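Xylanase 10C (Pseudomonas cellulosa, PDB 1GNY) cleaves internal linkages of the xylan backbone as an endo-beta-1,4-xylanase, the present chain being its xylan-binding CBM15 domain. Local coordinates at residues 99-102 / 103-106; 7-10 / 11-15. One frame throughout, in Å; residues are numbered along the deposited sequence.

How the contacts relate
Contact 2 comes first along the chain and closes before contact 1 opens; both belong to the single CBM15 domain. Their centres are 22 Å apart and their nearest atoms about 11 Å, so they do not touch. What they share is the six-stranded antiparallel sheet: residues 7-15 leave it after strand 2-6 and cross to strand 14-17, an outer strand of the five-stranded sheet, while residues 99-106 lead into strand 106-111. Strand 139-149 pairs with strand 2-6 and is touched by side chains from both regions. Contact 2 thus ties the two sheets together beside the xylan-binding residues, whereas contact 1 shapes a sodium-binding loop away from them.

Contact 1 of 2, residues 99-102 / 103-106; sequences ELTA and DTDL. With NA (sodium ion), chain C.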
ATOM      1  N   GLU A  99       4.147 -14.110  -8.890  1.00 20.28           N
ATOM      2  CA  GLU A  99       2.745 -14.220  -8.543  1.00 21.92           C
ATOM      3  C   GLU A  99       1.901 -13.108  -9.150  1.00 20.17           C
ATOM      4  O   GLU A  99       0.684 -13.079  -8.959  1.00 20.76           O
ATOM      5  CB  GLU A  99       2.614 -14.257  -7.037  1.00 23.49           C
ATOM      6  CG  GLU A  99       3.646 -15.196  -6.384  1.00 29.15           C
ATOM      7  CD  GLU A  99       3.552 -16.633  -6.867  1.00 35.25           C
ATOM      8  OE1 GLU A  99       2.519 -17.283  -6.587  1.00 42.44           O
ATOM      9  OE2 GLU A  99       4.500 -17.120  -7.525  1.00 38.64           O
ATOM     10  N   LEU A 100       2.524 -12.182  -9.844  1.00 18.22           N
ATOM     11  CA  LEU A 100       1.776 -11.114 -10.533  1.00 17.08           C
ATOM     12  C   LEU A 100       1.544 -11.445 -12.008  1.00 18.28           C
ATOM     13  O   LEU A 100       2.237 -12.275 -12.620  1.00 17.54           O
ATOM     14  CB  LEU A 100       2.544  -9.806 -10.414  1.00 16.92           C
ATOM     15  CG  LEU A 100       2.975  -9.346  -8.995  1.00 15.80           C
ATOM     16  CD1 LEU A 100       3.909  -8.125  -9.106  1.00 15.98           C
ATOM     17  CD2 LEU A 100       1.770  -9.060  -8.150  1.00 14.82           C
ATOM     18  N   THR A 101       0.603 -10.715 -12.588  1.00 17.81           N
ATOM     19  CA  THR A 101       0.285 -10.776 -14.012  1.00 18.06           C
ATOM     20  C   THR A 101      -0.236  -9.408 -14.448  1.00 17.84           C
ATOM     21  O   THR A 101      -0.832  -8.665 -13.643  1.00 16.44           O
ATOM     22  CB  THR A 101      -0.795 -11.842 -14.325  1.00 18.75           C
ATOM     23  OG1 THR A 101      -1.065 -11.862 -15.744  1.00 20.29           O
ATOM     24  CG2 THR A 101      -2.122 -11.524 -13.685  1.00 19.18           C
ATOM     25  N   ALA A 102      -0.006  -9.095 -15.706  1.00 17.42           N
ATOM     26  CA  ALA A 102      -0.595  -7.896 -16.299  1.00 18.28           C
ATOM     27  C   ALA A 102      -1.933  -8.207 -16.989  1.00 18.49           C
ATOM     28  O   ALA A 102      -2.613  -7.277 -17.488  1.00 19.08           O
ATOM     29  CB  ALA A 102       0.362  -7.305 -17.300  1.00 19.12           C
ATOM     30  N   ASP A 103      -2.328  -9.470 -17.025  1.00 18.16           N
ATOM     31  CA  ASP A 103      -3.493  -9.901 -17.821  1.00 19.01           C
ATOM     32  C   ASP A 103      -4.872  -9.675 -17.188  1.00 19.02           C
ATOM     33  O   ASP A 103      -5.890  -9.638 -17.896  1.00 20.51           O
ATOM     34  CB  ASP A 103      -3.389 -11.395 -18.126  1.00 18.94           C
ATOM     35  CG  ASP A 103      -2.188 -11.745 -18.931  1.00 21.23           C
ATOM     36  OD1 ASP A 103      -1.787 -10.937 -19.792  1.00 24.39           O
ATOM     37  OD2 ASP A 103      -1.586 -12.827 -18.800  1.00 24.22           O
ATOM     38  N   THR A 104      -4.918  -9.644 -15.851  1.00 18.66           N
ATOM     39  CA  THR A 104      -6.150  -9.437 -15.092  1.00 19.21           C
ATOM     40  C   THR A 104      -5.851  -8.610 -13.855  1.00 18.69           C
ATOM     41  O   THR A 104      -4.705  -8.448 -13.432  1.00 18.30           O
ATOM     42  CB  THR A 104      -6.788 -10.784 -14.630  1.00 20.06           C
ATOM     43  OG1 THR A 104      -6.032 -11.354 -13.554  1.00 20.22           O
ATOM     44  CG2 THR A 104      -6.801 -11.865 -15.709  1.00 20.98           C
ATOM     45  N   ASP A 105      -6.915  -8.076 -13.279  1.00 17.92           N
ATOM     46  CA  ASP A 105      -6.826  -7.465 -11.947  1.00 17.41           C
ATOM     47  C   ASP A 105      -6.471  -8.553 -10.918  1.00 17.58           C
ATOM     48  O   ASP A 105      -6.763  -9.752 -11.110  1.00 18.11           O
ATOM     49  CB  ASP A 105      -8.153  -6.856 -11.476  1.00 18.12           C
ATOM     50  CG  ASP A 105      -8.579  -5.646 -12.270  1.00 17.21           C
ATOM     51  OD1 ASP A 105      -7.761  -5.105 -13.047  1.00 19.95           O
ATOM     52  OD2 ASP A 105      -9.738  -5.173 -12.191  1.00 19.73           O
ATOM     53  N   LEU A 106      -5.870  -8.123  -9.816  1.00 15.82           N
ATOM     54  CA  LEU A 106      -5.467  -9.004  -8.704  1.00 17.17           C
ATOM     55  C   LEU A 106      -5.818  -8.396  -7.362  1.00 17.69           C
ATOM     56  O   LEU A 106      -5.870  -7.170  -7.218  1.00 16.62           O
ATOM     57  CB  LEU A 106      -3.952  -9.183  -8.683  1.00 17.86           C
ATOM     58  CG  LEU A 106      -3.305  -9.770  -9.915  1.00 22.39           C
ATOM     59  CD1 LEU A 106      -1.819  -9.410  -9.935  1.00 26.15           C
ATOM     60  CD2 LEU A 106      -3.569 -11.283  -9.961  1.00 26.17           C
TER
HETATM   61 NA    NA C1244      -2.724  -5.001 -16.713  1.00 34.18          NA
HETATM   62  O   HOH W   1      -2.597  -6.745 -13.632  1.00 23.57           O
HETATM   63  O   HOH W   2      -2.476  -4.025 -18.383  1.00 36.61           O
HETATM   64  O   HOH W   3      -5.178  -6.178 -17.273  1.00 31.91           O
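A chi1 of -180° sets the Thr101 hydroxyl opposite its own N, beside the carbonyl carbon, where OG1 meets the N-H of Asp103, two residues on. The bond from Asp103 N to Thr101 OG1 is 3.0 Å long and nearly straight, at 165°. The same rotation leaves the methyl between the backbone N and the carbonyl carbon, Thr101 CG2 lying 4.0 Å from Leu106 CD2 and also near Thr104 OG1. Leu106 carries CG anti to its carbonyl carbon (chi1 -59°), which brings its CD1 back against the backbone of Thr101, 3.8 Å from Thr101 N. There CD1 also meets CD2 of Leu100 at 4.0 Å, the two leucines crossing at about a right angle. A water beside the bend links two backbone oxygens, 2.6 Å from Thr101 O and 2.7 Å from Thr104 O. The bend turns the next carbonyl outward, where Ala102 O binds sodium at 2.4 Å. Asn64 OD1 and Val65 O bind the same ion. Asp105 is a second-shell residue here: its OD1 takes a hydrogen bond from Asn64 ND2, which helps fix that amide, while its OD2 forms a salt bridge with Lys143. The Thr101-Asp103 bond is that of an ST turn, set in a loop that supplies one backbone oxygen to the sodium site.

Contact 2 of 2, residues 7-10 / 11-15; sequences VDMA and NGWRG
Asp8 meets both Asn11 and Trp13, and hydrogen bonds define the turn. With chi1 at -170° Asp8 CG points away from its own N and lies beside its carbonyl carbon, which brings the carboxylate round to Ala10 and Asn11, where each oxygen takes a different donor. OD2 receives Asn11 ND2 on its syn side at 2.9 Å and 158°, with the carboxylate and amide planes steeply inclined to each other. OD1 is met from above the carboxylate plane by Ala10 N at 3.0 Å, closing an Asx turn. The backbone of Asp8 is used as well: Trp13 NE1 reaches Asp8 O at 2.9 Å, with the oxygen near the indole plane, but the bond is bent to 135°.

The apolar contacts gather on the same indole. Met9, kinked at chi2 and chi3, curls back although its CB starts away from the ring, and its methyl CE comes within 3.6 Å of Trp13 CZ2. The sulfur, one atom nearer the backbone, makes an oblique Met-aromatic contact, Met9 SD lying 4.7 Å from the centroid of the five-membered ring of Trp13. Val7 CG1 packs obliquely to the ring, 4.3 Å from Trp13 CZ2. A leucine in place of Trp13 would probably strand the Asp8 carbonyl without its N-H partner and open a gap beside the Met9 methyl.

Leaving strand 2-6, the turn delivers the buried indole between the sheets of the beta-sandwich: Trp13 touches Ala44 and Phe46 of strand 42-48 on one sheet, and Val33 of strand 32-36 and Val145 of strand 139-149 on the other.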
ATOM      1  N   VAL A   7     -11.385   2.732   1.746  1.00 14.22           N
ATOM      2  CA  VAL A   7     -10.557   3.918   1.517  1.00 14.22           C
ATOM      3  C   VAL A   7     -11.008   4.727   0.288  1.00 13.87           C
ATOM      4  O   VAL A   7     -11.285   4.176  -0.800  1.00 14.03           O
ATOM      5  CB  VAL A   7      -9.055   3.510   1.367  1.00 13.56           C
ATOM      6  CG1 VAL A   7      -8.124   4.695   1.002  1.00 14.52           C
ATOM      7  CG2 VAL A   7      -8.551   2.811   2.630  1.00 14.29           C
ATOM      8  N   ASP A   8     -11.071   6.044   0.469  1.00 13.63           N
ATOM      9  CA  ASP A   8     -11.403   6.977  -0.621  1.00 14.64           C
ATOM     10  C   ASP A   8     -10.317   6.914  -1.703  1.00 14.08           C
ATOM     11  O   ASP A   8      -9.137   7.075  -1.404  1.00 13.90           O
ATOM     12  CB  ASP A   8     -11.504   8.402  -0.046  1.00 14.64           C
ATOM     13  CG  ASP A   8     -12.076   9.404  -1.007  1.00 18.12           C
ATOM     14  OD1 ASP A   8     -12.317   9.103  -2.185  1.00 17.62           O
ATOM     15  OD2 ASP A   8     -12.344  10.545  -0.589  1.00 20.06           O
ATOM     16  N   MET A   9     -10.749   6.645  -2.929  1.00 13.88           N
ATOM     17  CA  MET A   9      -9.858   6.514  -4.089  1.00 13.92           C
ATOM     18  C   MET A   9      -9.824   7.754  -4.972  1.00 14.42           C
ATOM     19  O   MET A   9      -9.162   7.749  -6.014  1.00 15.11           O
ATOM     20  CB  MET A   9     -10.200   5.279  -4.917  1.00 14.75           C
ATOM     21  CG  MET A   9     -10.165   3.964  -4.122  1.00 14.28           C
ATOM     22  SD  MET A   9      -8.597   3.626  -3.292  1.00 13.67           S
ATOM     23  CE  MET A   9      -7.455   3.617  -4.669  1.00 15.69           C
ATOM     24  N   ALA A  10     -10.555   8.793  -4.574  1.00 14.57           N
ATOM     25  CA  ALA A  10     -10.592  10.077  -5.329  1.00 15.79           C
ATOM     26  C   ALA A  10      -9.947  11.274  -4.626  1.00 16.10           C
ATOM     27  O   ALA A  10      -9.832  12.360  -5.235  1.00 16.93           O
ATOM     28  CB  ALA A  10     -12.040  10.437  -5.671  1.00 16.22           C
ATOM     29  N   ASN A  11      -9.569  11.094  -3.361  1.00 16.88           N
ATOM     30  CA  ASN A  11      -8.926  12.125  -2.539  1.00 17.21           C
ATOM     31  C   ASN A  11      -7.990  11.491  -1.536  1.00 15.51           C
ATOM     32  O   ASN A  11      -8.131  10.318  -1.196  1.00 15.96           O
ATOM     33  CB  ASN A  11      -9.969  12.874  -1.698  1.00 17.75           C
ATOM     34  CG  ASN A  11     -11.113  13.425  -2.520  1.00 21.89           C
ATOM     35  OD1 ASN A  11     -11.013  14.523  -3.087  1.00 22.69           O
ATOM     36  ND2 ASN A  11     -12.223  12.673  -2.573  1.00 24.53           N
ATOM     37  N   GLY A  12      -7.045  12.284  -1.059  1.00 15.73           N
ATOM     38  CA  GLY A  12      -6.198  11.871   0.034  1.00 15.05           C
ATOM     39  C   GLY A  12      -4.970  11.039  -0.283  1.00 14.60           C
ATOM     40  O   GLY A  12      -4.225  10.702   0.638  1.00 15.12           O
ATOM     41  N   TRP A  13      -4.735  10.736  -1.549  1.00 13.50           N
ATOM     42  CA  TRP A  13      -3.538   9.984  -1.911  1.00 12.88           C
ATOM     43  C   TRP A  13      -2.370  10.891  -2.307  1.00 14.30           C
ATOM     44  O   TRP A  13      -2.556  12.020  -2.763  1.00 15.10           O
ATOM     45  CB  TRP A  13      -3.818   9.007  -3.037  1.00 13.69           C
ATOM     46  CG  TRP A  13      -4.655   7.785  -2.662  1.00 12.30           C
ATOM     47  CD1 TRP A  13      -6.009   7.724  -2.464  1.00 12.63           C
ATOM     48  CD2 TRP A  13      -4.173   6.450  -2.523  1.00 12.66           C
ATOM     49  NE1 TRP A  13      -6.396   6.432  -2.204  1.00 13.64           N
ATOM     50  CE2 TRP A  13      -5.283   5.626  -2.230  1.00 13.18           C
ATOM     51  CE3 TRP A  13      -2.893   5.855  -2.612  1.00 13.50           C
ATOM     52  CZ2 TRP A  13      -5.157   4.265  -2.031  1.00 15.05           C
ATOM     53  CZ3 TRP A  13      -2.774   4.521  -2.449  1.00 12.49           C
ATOM     54  CH2 TRP A  13      -3.899   3.720  -2.147  1.00 13.78           C
ATOM     55  N   ARG A  14      -1.164  10.344  -2.182  1.00 12.41           N
ATOM     56  CA  ARG A  14       0.098  11.020  -2.550  1.00 13.58           C
ATOM     57  C   ARG A  14       1.072  10.018  -3.123  1.00 13.04           C
ATOM     58  O   ARG A  14       1.003   8.832  -2.808  1.00 13.90           O
ATOM     59  CB  ARG A  14       0.820  11.587  -1.305  1.00 14.32           C
ATOM     60  CG  ARG A  14       0.039  12.456  -0.369  1.00 18.81           C
ATOM     61  CD  ARG A  14       0.866  12.891   0.862  1.00 18.14           C
ATOM     62  NE  ARG A  14       1.236  11.847   1.846  1.00 19.29           N
ATOM     63  CZ  ARG A  14       0.430  11.406   2.814  1.00 17.13           C
ATOM     64  NH1 ARG A  14      -0.794  11.878   2.953  1.00 17.45           N
ATOM     65  NH2 ARG A  14       0.853  10.503   3.688  1.00 16.71           N
ATOM     66  N   GLY A  15       1.996  10.506  -3.951  1.00 13.06           N
ATOM     67  CA  GLY A  15       3.159   9.714  -4.302  1.00 13.13           C
ATOM     68  C   GLY A  15       4.041   9.600  -3.058  1.00 13.74           C
ATOM     69  O   GLY A  15       3.934  10.377  -2.089  1.00 14.04           O
TER